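Local coordinates for uncharacterized protein Atu2129 (Agrobacterium tumefaciens, PDB 3DNH) that is of unknown function but has the split beta-barrel fold of the pyridoxamine 5'-phosphate oxidase and CREG families, whose relatives commonly bind flavin mononucleotide, at residues S201-L206 against D222-A227; E239-L244 against E248-Q253; V35-R40 against L172-S177; P69-A74 against R81-D86. All coordinates share one frame; numbering follows the deposited sequence. Where two conformers were deposited one is given.

Contact 1: S201-L206 against D222-A227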
loop_
_atom_site.group_PDB
_atom_site.type_symbol
_atom_site.label_atom_id
_atom_site.label_comp_id
_atom_site.label_asym_id
_atom_site.label_seq_id
_atom_site.Cartn_x
_atom_site.Cartn_y
_atom_site.Cartn_z
ATOM N N SER A 201 13.419 -22.641 -6.002
ATOM C CA SER A 201 11.981 -22.917 -5.902
ATOM C C SER A 201 11.677 -23.961 -4.806
ATOM O O SER A 201 10.728 -23.777 -4.023
ATOM C CB SER A 201 11.444 -23.339 -7.258
ATOM O OG SER A 201 10.038 -23.496 -7.207
ATOM N N ARG A 202 12.514 -24.999 -4.681
ATOM C CA ARG A 202 12.409 -25.931 -3.536
ATOM C C ARG A 202 12.511 -25.224 -2.179
ATOM O O ARG A 202 11.776 -25.561 -1.234
ATOM C CB ARG A 202 13.427 -27.073 -3.619
ATOM C CG ARG A 202 13.018 -28.144 -4.621
ATOM C CD ARG A 202 14.155 -29.103 -5.029
ATOM N NE ARG A 202 14.865 -29.672 -3.879
ATOM C CZ ARG A 202 15.395 -30.903 -3.827
ATOM N NH1 ARG A 202 16.031 -31.296 -2.721
ATOM N NH2 ARG A 202 15.276 -31.751 -4.857
ATOM N N LEU A 203 13.432 -24.282 -2.076
ATOM C CA LEU A 203 13.624 -23.487 -0.838
ATOM C C LEU A 203 12.442 -22.568 -0.590
ATOM O O LEU A 203 12.006 -22.426 0.558
ATOM C CB LEU A 203 14.916 -22.646 -0.888
ATOM C CG LEU A 203 16.227 -23.404 -1.104
ATOM C CD1 LEU A 203 17.371 -22.420 -1.322
ATOM C CD2 LEU A 203 16.526 -24.319 0.114
ATOM N N ALA A 204 11.913 -21.965 -1.663
ATOM C CA ALA A 204 10.759 -21.091 -1.525
ATOM C C ALA A 204 9.523 -21.877 -1.052
ATOM O O ALA A 204 8.763 -21.399 -0.200
ATOM C CB ALA A 204 10.491 -20.365 -2.796
ATOM N N VAL A 205 9.343 -23.088 -1.580
ATOM C CA VAL A 205 8.236 -23.944 -1.130
ATOM C C VAL A 205 8.392 -24.325 0.351
ATOM O O VAL A 205 7.431 -24.225 1.085
ATOM C CB VAL A 205 7.938 -25.149 -2.089
ATOM C CG1 VAL A 205 7.778 -24.677 -3.543
ATOM C CG2 VAL A 205 9.002 -26.196 -2.002
ATOM N N LEU A 206 9.606 -24.702 0.785
ATOM C CA LEU A 206 9.936 -24.878 2.230
ATOM C C LEU A 206 9.582 -23.659 3.079
ATOM O O LEU A 206 9.184 -23.783 4.236
ATOM C CB LEU A 206 11.435 -25.145 2.439
ATOM C CG LEU A 206 12.126 -26.509 2.560
ATOM C CD1 LEU A 206 12.855 -26.871 1.333
ATOM C CD2 LEU A 206 13.138 -26.407 3.718
ATOM N N ASP A 222 20.486 -15.778 9.583
ATOM C CA ASP A 222 19.182 -16.246 10.083
ATOM C C ASP A 222 18.324 -16.932 9.001
ATOM O O ASP A 222 17.334 -17.643 9.307
ATOM C CB ASP A 222 18.403 -15.065 10.697
ATOM C CG ASP A 222 19.008 -14.584 12.010
ATOM O OD1 ASP A 222 19.769 -15.346 12.652
ATOM O OD2 ASP A 222 18.721 -13.430 12.391
ATOM N N GLY A 223 18.736 -16.777 7.753
ATOM C CA GLY A 223 18.025 -17.447 6.657
ATOM C C GLY A 223 18.300 -16.886 5.277
ATOM O O GLY A 223 19.325 -16.247 5.052
ATOM N N ILE A 224 17.351 -17.100 4.364
ATOM C CA ILE A 224 17.584 -16.900 2.952
ATOM C C ILE A 224 16.374 -16.181 2.373
ATOM O O ILE A 224 15.220 -16.629 2.570
ATOM C CB ILE A 224 17.748 -18.286 2.181
ATOM C CG1 ILE A 224 18.894 -19.145 2.762
ATOM C CG2 ILE A 224 17.919 -18.004 0.618
ATOM C CD1 ILE A 224 18.885 -20.671 2.308
ATOM N N ASP A 225 16.625 -15.110 1.623
ATOM C CA ASP A 225 15.538 -14.394 1.019
ATOM C C ASP A 225 15.487 -14.883 -0.381
ATOM O O ASP A 225 16.546 -15.058 -1.000
ATOM C CB ASP A 225 15.791 -12.891 1.036
ATOM C CG ASP A 225 15.465 -12.246 2.409
ATOM O OD1 ASP A 225 14.918 -12.890 3.320
ATOM O OD2 ASP A 225 15.746 -11.067 2.547
ATOM N N LEU A 226 14.265 -15.074 -0.897
ATOM C CA LEU A 226 14.043 -15.464 -2.315
ATOM C C LEU A 226 13.033 -14.576 -3.005
ATOM O O LEU A 226 12.159 -14.005 -2.346
ATOM C CB LEU A 226 13.619 -16.942 -2.434
ATOM C CG LEU A 226 14.528 -17.894 -1.652
ATOM C CD1 LEU A 226 13.818 -18.382 -0.436
ATOM C CD2 LEU A 226 14.930 -19.011 -2.583
ATOM N N ALA A 227 13.171 -14.439 -4.330
ATOM C CA ALA A 227 12.200 -13.735 -5.137
ATOM C C ALA A 227 11.820 -14.498 -6.413
ATOM O O ALA A 227 12.632 -15.248 -7.002
ATOM C CB ALA A 227 12.680 -12.274 -5.471
#
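Leu-203 and Ala-204 of helix 201-206 lie across strand 223-227, the axes of the two short segments passing 9.0 Å apart at 109°, so the helix runs over the strand closer to perpendicular than to parallel. The nearest backbone approach is between Ala-204 and Leu-226, whose CA atoms are 6.6 Å apart. Contact is wholly apolar and rests on one leucine from each side. Leu-226 spreads its two methyls under one helical turn: CD2 comes to 4.0 Å from Leu-203 CB, and CD1 lies 4.2 Å from Ala-204 CA, close to the helix backbone, an approach that the small alanine permits. Leu-203 has CG anti to its own carbonyl carbon (chi1 -58°), which carries CD1 out to the CD1 methyl of Ile-224, 4.3 Å away. Asp-225, between Ile-224 and Leu-226, belongs to the other face of the strand and makes a salt bridge with Arg-234. The helix packs on one face of the small sheet. Strand 223-227 is the middle of its three antiparallel strands, Ile-216 of strand 215-220 touches all three large aliphatic side chains, and Leu-251 of helix 244-254 packs on both Leu-203 and Ile-224.

Contact 2: E239-L244 against E248-Q253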
loop_
_atom_site.group_PDB
_atom_site.type_symbol
_atom_site.label_atom_id
_atom_site.label_comp_id
_atom_site.label_asym_id
_atom_site.label_seq_id
_atom_site.Cartn_x
_atom_site.Cartn_y
_atom_site.Cartn_z
ATOM N N GLU A 239 18.728 -22.942 13.208
ATOM C CA GLU A 239 19.652 -22.255 14.094
ATOM C C GLU A 239 20.551 -21.311 13.304
ATOM O O GLU A 239 20.647 -21.432 12.084
ATOM C CB GLU A 239 20.431 -23.222 15.011
ATOM C CG GLU A 239 21.298 -24.223 14.299
ATOM C CD GLU A 239 21.860 -25.265 15.249
ATOM O OE1 GLU A 239 22.510 -26.221 14.759
ATOM O OE2 GLU A 239 21.660 -25.136 16.477
ATOM N N ARG A 240 21.147 -20.339 14.012
ATOM C CA ARG A 240 21.883 -19.226 13.399
ATOM C C ARG A 240 23.099 -19.813 12.720
ATOM O O ARG A 240 23.736 -20.703 13.263
ATOM C CB ARG A 240 22.322 -18.216 14.489
ATOM C CG ARG A 240 23.185 -17.050 14.011
ATOM C CD ARG A 240 23.690 -16.155 15.188
ATOM N NE ARG A 240 24.791 -15.303 14.732
ATOM C CZ ARG A 240 24.631 -14.177 14.042
ATOM N NH1 ARG A 240 23.417 -13.754 13.718
ATOM N NH2 ARG A 240 25.687 -13.494 13.648
ATOM N N VAL A 241 23.444 -19.293 11.556
ATOM C CA VAL A 241 24.525 -19.865 10.727
ATOM C C VAL A 241 25.674 -18.838 10.610
ATOM O O VAL A 241 25.441 -17.659 10.375
ATOM C CB VAL A 241 23.964 -20.290 9.337
ATOM C CG1 VAL A 241 25.080 -20.453 8.321
ATOM C CG2 VAL A 241 23.175 -21.610 9.493
ATOM N N GLU A 242 26.914 -19.279 10.823
ATOM C CA GLU A 242 28.021 -18.302 10.906
ATOM C C GLU A 242 29.154 -18.574 9.927
ATOM O O GLU A 242 29.899 -17.669 9.532
ATOM C CB GLU A 242 28.535 -18.196 12.346
ATOM C CG GLU A 242 27.668 -17.260 13.186
ATOM C CD GLU A 242 28.226 -17.034 14.567
ATOM O OE1 GLU A 242 29.072 -17.850 15.041
ATOM O OE2 GLU A 242 27.804 -16.030 15.187
ATOM N N THR A 243 29.201 -19.820 9.476
ATOM C CA THR A 243 30.259 -20.292 8.602
ATOM C C THR A 243 29.694 -21.015 7.416
ATOM O O THR A 243 28.501 -21.388 7.377
ATOM C CB THR A 243 31.224 -21.255 9.342
ATOM O OG1 THR A 243 30.523 -22.456 9.701
ATOM C CG2 THR A 243 31.806 -20.599 10.590
ATOM N N LEU A 244 30.558 -21.242 6.436
ATOM C CA LEU A 244 30.137 -21.964 5.249
ATOM C C LEU A 244 29.793 -23.411 5.606
ATOM O O LEU A 244 28.780 -23.941 5.140
ATOM C CB LEU A 244 31.227 -21.924 4.174
ATOM C CG LEU A 244 30.862 -22.597 2.850
ATOM C CD1 LEU A 244 29.876 -21.728 2.082
ATOM C CD2 LEU A 244 32.114 -22.789 2.035
ATOM N N GLU A 248 26.154 -25.063 4.692
ATOM C CA GLU A 248 26.031 -26.309 3.941
ATOM C C GLU A 248 25.313 -27.398 4.769
ATOM O O GLU A 248 24.502 -28.161 4.228
ATOM C CB GLU A 248 27.423 -26.744 3.433
ATOM C CG GLU A 248 27.559 -28.202 2.882
ATOM C CD GLU A 248 29.006 -28.730 2.894
ATOM O OE1 GLU A 248 29.897 -28.010 3.420
ATOM O OE2 GLU A 248 29.257 -29.874 2.412
ATOM N N LYS A 249 25.587 -27.467 6.074
ATOM C CA LYS A 249 24.923 -28.471 6.931
ATOM C C LYS A 249 23.444 -28.154 7.050
ATOM O O LYS A 249 22.600 -29.004 6.801
ATOM C CB LYS A 249 25.510 -28.521 8.343
ATOM C CG LYS A 249 27.004 -28.850 8.460
ATOM C CD LYS A 249 27.400 -30.259 7.980
ATOM C CE LYS A 249 27.836 -30.235 6.494
ATOM N NZ LYS A 249 28.761 -29.072 6.186
ATOM N N ALA A 250 23.160 -26.930 7.485
ATOM C CA ALA A 250 21.811 -26.376 7.521
ATOM C C ALA A 250 21.042 -26.582 6.208
ATOM O O ALA A 250 19.871 -26.944 6.234
ATOM C CB ALA A 250 21.860 -24.870 7.850
ATOM N N LEU A 251 21.692 -26.348 5.067
ATOM C CA LEU A 251 21.008 -26.487 3.778
ATOM C C LEU A 251 20.655 -27.944 3.517
ATOM O O LEU A 251 19.553 -28.253 3.024
ATOM C CB LEU A 251 21.851 -25.933 2.611
ATOM C CG LEU A 251 21.433 -24.718 1.756
ATOM C CD1 LEU A 251 21.785 -25.019 0.300
ATOM C CD2 LEU A 251 19.953 -24.334 1.836
ATOM N N ALA A 252 21.596 -28.827 3.853
ATOM C CA ALA A 252 21.478 -30.267 3.606
ATOM C C ALA A 252 20.368 -30.903 4.452
ATOM O O ALA A 252 19.618 -31.756 3.958
ATOM C CB ALA A 252 22.830 -30.976 3.850
ATOM N N GLN A 253 20.295 -30.513 5.726
ATOM C CA GLN A 253 19.166 -30.851 6.606
ATOM C C GLN A 253 17.850 -30.422 5.954
ATOM O O GLN A 253 16.933 -31.223 5.810
ATOM C CB GLN A 253 19.346 -30.211 8.005
ATOM C CG GLN A 253 18.045 -29.827 8.777
ATOM C CD GLN A 253 17.805 -28.288 8.949
ATOM O OE1 GLN A 253 16.808 -27.874 9.568
ATOM N NE2 GLN A 253 18.714 -27.460 8.426
#
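Val-241 and Ala-250 form a small apolar contact where the chain leaves strand 232-236, passes through an extended loop and turns into the C-terminal helix 244-254; the helix folds back beside its own lead-in. Val-241 CG2 meets Ala-250 CB at 3.9 Å, methyl to methyl. The valine is turned with CG1 anti to its backbone N (chi1 162°), which leaves CG2, on the N side, to face the helix. Nearer the helix start the link is the first-turn backbone bond from Glu-248 N to Leu-244 O, 2.9 Å long and nearly straight at 175°. Thr-243 occupies the N-cap, its OG1 accepting from Gln-246 N. Within the loop, Arg-240 NE gives a salt bridge of 3.1 Å to Glu-242 OE2; the oxygen lies in the guanidinium plane but is met on its anti side, tilted 32° from the carboxylate plane. Arg-240 NH1 donates to Asp-175 O, and NH2 is satisfied elsewhere. A weak bond joins Lys-249 NZ to Glu-248 OE1, and NZ also bonds Lys-245 O. Chemically, a single methyl pair closes the inner side, Arg-240 joins the loop to segment 172-177, and the charges of Glu-248 and Lys-249 stay toward solvent.

Contact 3: V35-R40 against L172-S177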
loop_
_atom_site.group_PDB
_atom_site.type_symbol
_atom_site.label_atom_id
_atom_site.label_comp_id
_atom_site.label_asym_id
_atom_site.label_seq_id
_atom_site.Cartn_x
_atom_site.Cartn_y
_atom_site.Cartn_z
ATOM N N VAL A 35 7.362 -9.991 7.597
ATOM C CA VAL A 35 6.800 -8.903 6.760
ATOM C C VAL A 35 7.915 -8.063 6.177
ATOM O O VAL A 35 7.847 -7.601 5.012
ATOM C CB VAL A 35 5.856 -7.970 7.579
ATOM C CG1 VAL A 35 5.356 -6.807 6.719
ATOM C CG2 VAL A 35 4.667 -8.765 8.118
ATOM N N LEU A 36 8.923 -7.800 7.007
ATOM C CA LEU A 36 10.057 -7.034 6.571
ATOM C C LEU A 36 10.706 -7.643 5.323
ATOM O O LEU A 36 11.005 -6.914 4.345
ATOM C CB LEU A 36 11.094 -6.901 7.670
ATOM C CG LEU A 36 12.422 -6.221 7.329
ATOM C CD1 LEU A 36 12.292 -4.736 7.086
ATOM C CD2 LEU A 36 13.371 -6.520 8.521
ATOM N N HIS A 37 10.888 -8.951 5.348
ATOM C CA HIS A 37 11.656 -9.600 4.303
ATOM C C HIS A 37 10.857 -9.992 3.066
ATOM O O HIS A 37 11.444 -10.317 2.016
ATOM C CB HIS A 37 12.414 -10.800 4.867
ATOM C CG HIS A 37 13.658 -10.418 5.642
ATOM N ND1 HIS A 37 14.917 -10.415 5.072
ATOM C CD2 HIS A 37 13.832 -10.024 6.930
ATOM C CE1 HIS A 37 15.812 -10.010 5.968
ATOM N NE2 HIS A 37 15.178 -9.774 7.106
ATOM N N THR A 38 9.541 -10.027 3.204
ATOM C CA THR A 38 8.712 -10.605 2.165
ATOM C C THR A 38 7.712 -9.604 1.596
ATOM O O THR A 38 6.798 -9.994 0.850
ATOM C CB THR A 38 7.977 -11.910 2.629
ATOM O OG1 THR A 38 7.116 -11.621 3.755
ATOM C CG2 THR A 38 8.977 -13.021 3.012
ATOM N N SER A 39 7.861 -8.337 1.934
ATOM C CA SER A 39 6.971 -7.302 1.336
ATOM C C SER A 39 7.641 -6.568 0.174
ATOM O O SER A 39 8.715 -5.998 0.355
ATOM C CB SER A 39 6.466 -6.310 2.419
ATOM O OG SER A 39 5.830 -7.049 3.480
ATOM N N ARG A 40 7.015 -6.591 -1.014
ATOM C CA ARG A 40 7.501 -5.813 -2.184
ATOM C C ARG A 40 7.103 -4.340 -2.133
ATOM O O ARG A 40 7.926 -3.460 -2.332
ATOM C CB ARG A 40 7.029 -6.387 -3.543
ATOM C CG ARG A 40 7.984 -7.433 -4.185
ATOM C CD ARG A 40 7.522 -7.839 -5.686
ATOM N NE ARG A 40 8.642 -8.372 -6.469
ATOM C CZ ARG A 40 8.872 -9.663 -6.664
ATOM N NH1 ARG A 40 9.914 -10.051 -7.393
ATOM N NH2 ARG A 40 8.031 -10.579 -6.175
ATOM N N LEU A 172 14.443 -5.944 14.708
ATOM C CA LEU A 172 14.233 -6.242 13.310
ATOM C C LEU A 172 15.518 -6.541 12.567
ATOM O O LEU A 172 15.481 -7.214 11.525
ATOM C CB LEU A 172 13.491 -5.111 12.600
ATOM C CG LEU A 172 12.127 -4.726 13.129
ATOM C CD1 LEU A 172 11.503 -3.836 12.058
ATOM C CD2 LEU A 172 11.277 -5.952 13.373
ATOM N N ARG A 173 16.640 -6.014 13.044
ATOM C CA ARG A 173 17.908 -6.171 12.321
ATOM C C ARG A 173 18.481 -7.556 12.378
ATOM O O ARG A 173 18.335 -8.238 13.386
ATOM C CB ARG A 173 18.971 -5.220 12.845
ATOM C CG ARG A 173 19.102 -3.954 11.995
ATOM C CD ARG A 173 20.363 -3.181 12.419
ATOM N NE ARG A 173 20.625 -3.302 13.858
ATOM C CZ ARG A 173 20.103 -2.520 14.805
ATOM N NH1 ARG A 173 19.272 -1.517 14.495
ATOM N NH2 ARG A 173 20.419 -2.746 16.080
ATOM N N THR A 174 19.173 -7.963 11.309
ATOM C CA THR A 174 19.953 -9.198 11.382
ATOM C C THR A 174 21.397 -8.952 11.777
ATOM O O THR A 174 22.113 -8.239 11.097
ATOM C CB THR A 174 19.927 -9.948 10.037
ATOM O OG1 THR A 174 18.566 -10.163 9.677
ATOM C CG2 THR A 174 20.665 -11.272 10.156
ATOM N N ASP A 175 21.844 -9.592 12.855
ATOM C CA ASP A 175 23.187 -9.375 13.349
ATOM C C ASP A 175 24.219 -10.141 12.510
ATOM O O ASP A 175 24.185 -11.374 12.434
ATOM C CB ASP A 175 23.244 -9.780 14.817
ATOM C CG ASP A 175 24.552 -9.398 15.492
ATOM O OD1 ASP A 175 25.468 -8.848 14.830
ATOM O OD2 ASP A 175 24.646 -9.644 16.714
ATOM N N LEU A 176 25.155 -9.401 11.908
ATOM C CA LEU A 176 26.157 -10.002 11.016
ATOM C C LEU A 176 27.496 -10.298 11.711
ATOM O O LEU A 176 28.343 -10.969 11.130
ATOM C CB LEU A 176 26.364 -9.180 9.734
ATOM C CG LEU A 176 25.132 -8.825 8.845
ATOM C CD1 LEU A 176 25.544 -8.046 7.592
ATOM C CD2 LEU A 176 24.275 -9.999 8.474
ATOM N N SER A 177 27.669 -9.792 12.939
ATOM C CA SER A 177 28.858 -10.034 13.786
ATOM C C SER A 177 29.020 -11.500 14.041
ATOM O O SER A 177 28.037 -12.169 14.337
ATOM C CB SER A 177 28.670 -9.387 15.147
ATOM O OG SER A 177 28.234 -8.073 14.975
HETATM O O HOH W 1 16.029 -8.936 9.726
#
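His-37 and Thr-174 turn their polar ends toward each other without bonding directly: His-37 NE2 and Thr-174 OG1 are 4.3 Å apart, and a water fills the role of bridge. It sits at the edge of the imidazole, in the ring plane, 2.9 Å from His-37 NE2. The same water is 2.8 Å from Thr-174 OG1 and donates to Leu-172 O at 2.5 Å, so three hydrogen bonds tie it to both segments. Beside this polar cluster runs Leu-36, whose CG lies anti to the backbone N (chi1 175°); the branch reaches toward the loop and sets CD2 3.7 Å from Leu-172 O and 4.3 Å from Leu-172 CB. Leu-36 and Leu-172 both rest on Leu-109 of strand 106-115, so the end of helix 28-38 and the loop after helix 169-172 share a barrel strand as their floor. The imidazole is gripped from its other nitrogen too, ND1 being bonded to Asp-225 OD2, while Arg-33 donates to Thr-174 OG1. Aspartate, histidine, water and threonine therefore form a buried polar chain linking three parts of the fold, and the nearby carboxylate would be expected to polarise the imidazole.

Contact 4: P69-A74 against R81-D86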
loop_
_atom_site.group_PDB
_atom_site.type_symbol
_atom_site.label_atom_id
_atom_site.label_comp_id
_atom_site.label_asym_id
_atom_site.label_seq_id
_atom_site.Cartn_x
_atom_site.Cartn_y
_atom_site.Cartn_z
ATOM N N PRO A 69 15.873 -1.868 5.037
ATOM C CA PRO A 69 15.147 -1.553 3.823
ATOM C C PRO A 69 15.771 -0.401 3.050
ATOM O O PRO A 69 16.305 0.549 3.642
ATOM C CB PRO A 69 13.752 -1.154 4.320
ATOM C CG PRO A 69 13.693 -1.483 5.738
ATOM C CD PRO A 69 15.123 -1.420 6.221
ATOM N N PHE A 70 15.690 -0.480 1.714
ATOM C CA PHE A 70 16.176 0.629 0.897
ATOM C C PHE A 70 15.218 0.778 -0.264
ATOM O O PHE A 70 14.435 -0.123 -0.581
ATOM C CB PHE A 70 17.665 0.439 0.462
ATOM C CG PHE A 70 17.877 -0.558 -0.678
ATOM C CD1 PHE A 70 17.920 -0.127 -2.010
ATOM C CD2 PHE A 70 18.067 -1.921 -0.417
ATOM C CE1 PHE A 70 18.157 -1.057 -3.068
ATOM C CE2 PHE A 70 18.280 -2.836 -1.441
ATOM C CZ PHE A 70 18.319 -2.398 -2.779
ATOM N N PHE A 71 15.281 1.920 -0.912
ATOM C CA PHE A 71 14.348 2.191 -1.977
ATOM C C PHE A 71 14.911 3.298 -2.888
ATOM O O PHE A 71 15.906 3.968 -2.555
ATOM C CB PHE A 71 12.957 2.550 -1.413
ATOM C CG PHE A 71 12.952 3.768 -0.527
ATOM C CD1 PHE A 71 12.721 5.038 -1.065
ATOM C CD2 PHE A 71 13.153 3.649 0.848
ATOM C CE1 PHE A 71 12.714 6.187 -0.236
ATOM C CE2 PHE A 71 13.144 4.770 1.680
ATOM C CZ PHE A 71 12.917 6.053 1.131
ATOM N N PHE A 72 14.244 3.430 -4.028
ATOM C CA PHE A 72 14.614 4.381 -5.040
ATOM C C PHE A 72 13.476 5.362 -5.221
ATOM O O PHE A 72 12.298 4.996 -5.050
ATOM C CB PHE A 72 14.904 3.648 -6.358
ATOM C CG PHE A 72 14.443 4.382 -7.572
ATOM C CD1 PHE A 72 15.232 5.372 -8.147
ATOM C CD2 PHE A 72 13.209 4.075 -8.153
ATOM C CE1 PHE A 72 14.793 6.051 -9.291
ATOM C CE2 PHE A 72 12.762 4.759 -9.300
ATOM C CZ PHE A 72 13.551 5.746 -9.860
ATOM N N ALA A 73 13.837 6.594 -5.584
ATOM C CA ALA A 73 12.851 7.609 -5.940
ATOM C C ALA A 73 13.417 8.397 -7.113
ATOM O O ALA A 73 14.593 8.748 -7.088
ATOM C CB ALA A 73 12.576 8.546 -4.792
ATOM N N ALA A 74 12.601 8.647 -8.138
ATOM C CA ALA A 74 13.000 9.571 -9.218
ATOM C C ALA A 74 13.234 10.949 -8.593
ATOM O O ALA A 74 12.452 11.359 -7.744
ATOM C CB ALA A 74 11.913 9.641 -10.262
ATOM N N ARG A 81 11.788 15.550 -3.348
ATOM C CA ARG A 81 11.901 16.923 -2.897
ATOM C C ARG A 81 11.704 17.004 -1.391
ATOM O O ARG A 81 12.527 17.627 -0.695
ATOM C CB ARG A 81 10.866 17.828 -3.603
ATOM C CG ARG A 81 11.089 19.387 -3.510
ATOM C CD ARG A 81 10.492 20.051 -2.241
ATOM N NE ARG A 81 9.134 19.549 -1.947
ATOM C CZ ARG A 81 8.027 19.983 -2.529
ATOM N NH1 ARG A 81 8.082 20.962 -3.439
ATOM N NH2 ARG A 81 6.856 19.449 -2.198
ATOM N N ASN A 82 10.605 16.422 -0.900
ATOM C CA ASN A 82 10.262 16.532 0.528
ATOM C C ASN A 82 11.405 16.004 1.376
ATOM O O ASN A 82 11.853 16.678 2.324
ATOM C CB ASN A 82 8.949 15.807 0.869
ATOM C CG ASN A 82 7.728 16.497 0.294
ATOM O OD1 ASN A 82 7.802 17.649 -0.104
ATOM N ND2 ASN A 82 6.596 15.779 0.219
HETATM N N MSE A 83 11.903 14.829 0.992
HETATM C CA MSE A 83 13.032 14.192 1.655
HETATM C C MSE A 83 14.348 15.000 1.619
HETATM O O MSE A 83 15.114 14.940 2.569
HETATM C CB MSE A 83 13.238 12.776 1.106
HETATM C CG MSE A 83 12.149 11.800 1.552
HETATM SE SE MSE A 83 12.460 9.944 1.009
HETATM C CE MSE A 83 12.105 10.089 -0.945
ATOM N N GLU A 84 14.590 15.772 0.552
ATOM C CA GLU A 84 15.702 16.758 0.548
ATOM C C GLU A 84 15.515 17.758 1.683
ATOM O O GLU A 84 16.436 18.029 2.443
ATOM C CB GLU A 84 15.786 17.570 -0.760
ATOM C CG GLU A 84 16.601 16.987 -1.905
ATOM C CD GLU A 84 17.890 16.251 -1.471
ATOM O OE1 GLU A 84 18.991 16.848 -1.556
ATOM O OE2 GLU A 84 17.797 15.052 -1.069
ATOM N N THR A 85 14.310 18.306 1.777
ATOM C CA THR A 85 13.986 19.337 2.763
ATOM C C THR A 85 13.962 18.825 4.227
ATOM O O THR A 85 14.375 19.553 5.125
ATOM C CB THR A 85 12.670 20.078 2.393
ATOM O OG1 THR A 85 11.572 19.162 2.358
ATOM C CG2 THR A 85 12.785 20.752 1.015
ATOM N N ASP A 86 13.519 17.574 4.445
ATOM C CA ASP A 86 13.320 16.990 5.781
ATOM C C ASP A 86 13.328 15.462 5.633
ATOM O O ASP A 86 12.454 14.884 4.951
ATOM C CB ASP A 86 11.971 17.465 6.346
ATOM C CG ASP A 86 11.727 17.046 7.800
ATOM O OD1 ASP A 86 12.191 15.980 8.259
ATOM O OD2 ASP A 86 11.018 17.808 8.492
#
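A selenium atom pressed against the rim of a phenyl ring marks this contact: Met-83, present as selenomethionine, meets Phe-71 in a Met-aromatic arrangement of the edge-on kind. SE lies in the plane of the ring, 90° off its normal and 5.1 Å from the centroid, and touches the edge at Phe-71 CZ (3.9 Å) and Phe-71 CE1 (4.0 Å). The selenium therefore meets the C-H rim and not a face of the ring. Phe-71 holds its CG between the backbone N and the carbonyl carbon (chi1 60°), which swings the ring off the strand toward the helix. From the helix, Met-83 reaches out with a stem extended from CA to SE and then bends at chi3 (-72°). That bend turns the methyl along the strand toward Ala-73; Met-83 CE is 4.0 Å from Phe-71 CE1 and 4.2 Å from Ala-73 CB.

On the part of the helix not facing the strand, Arg-81 grips Asn-82 OD1 side-on with NE and NH2, the NE bond being 3.0 Å; both lie in the guanidinium plane but come tilted from the amide plane, from one face. Arg-81 NH2 also donates to Thr-12 O of the second subunit. Thr-85 OG1 bonds back to Asn-82 O at 2.5 Å.

Strand 69-74 belongs to the six-stranded barrel, between strands 54-63 and 144-157. Tyr-147 of the latter meets the Phe-71 ring and touches Ala-73 and Met-83, and Thr-46 of strand 41-47 also packs on Met-83, so helix 78-85 is seated against side chains of three barrel strands.

Overall arrangement
Contact 4 belongs to the barrel, contacts 1 and 2 to the small C-terminal alpha/beta unit, and contact 3 stands between them, its centre about 6 Å from that of the chain. Contacts 1 and 4 lie on opposite sides of the chain's centre, about 30 Å between centres, and contacts 2 and 4 about 37 Å. Contact 3 touches all the others: His-37 ND1 is 2.7 Å from Asp-225 OD2 of contact 1, Arg-240 NH1 of contact 2 is 2.8 Å from Asp-175 O of contact 3, and Leu-36 packs on Pro-69 of contact 4. Leu-251 joins contacts 1 and 2. The example illustrates how leucine packing and a water-bridged polar cluster together tie a barrel to a C-terminal unit.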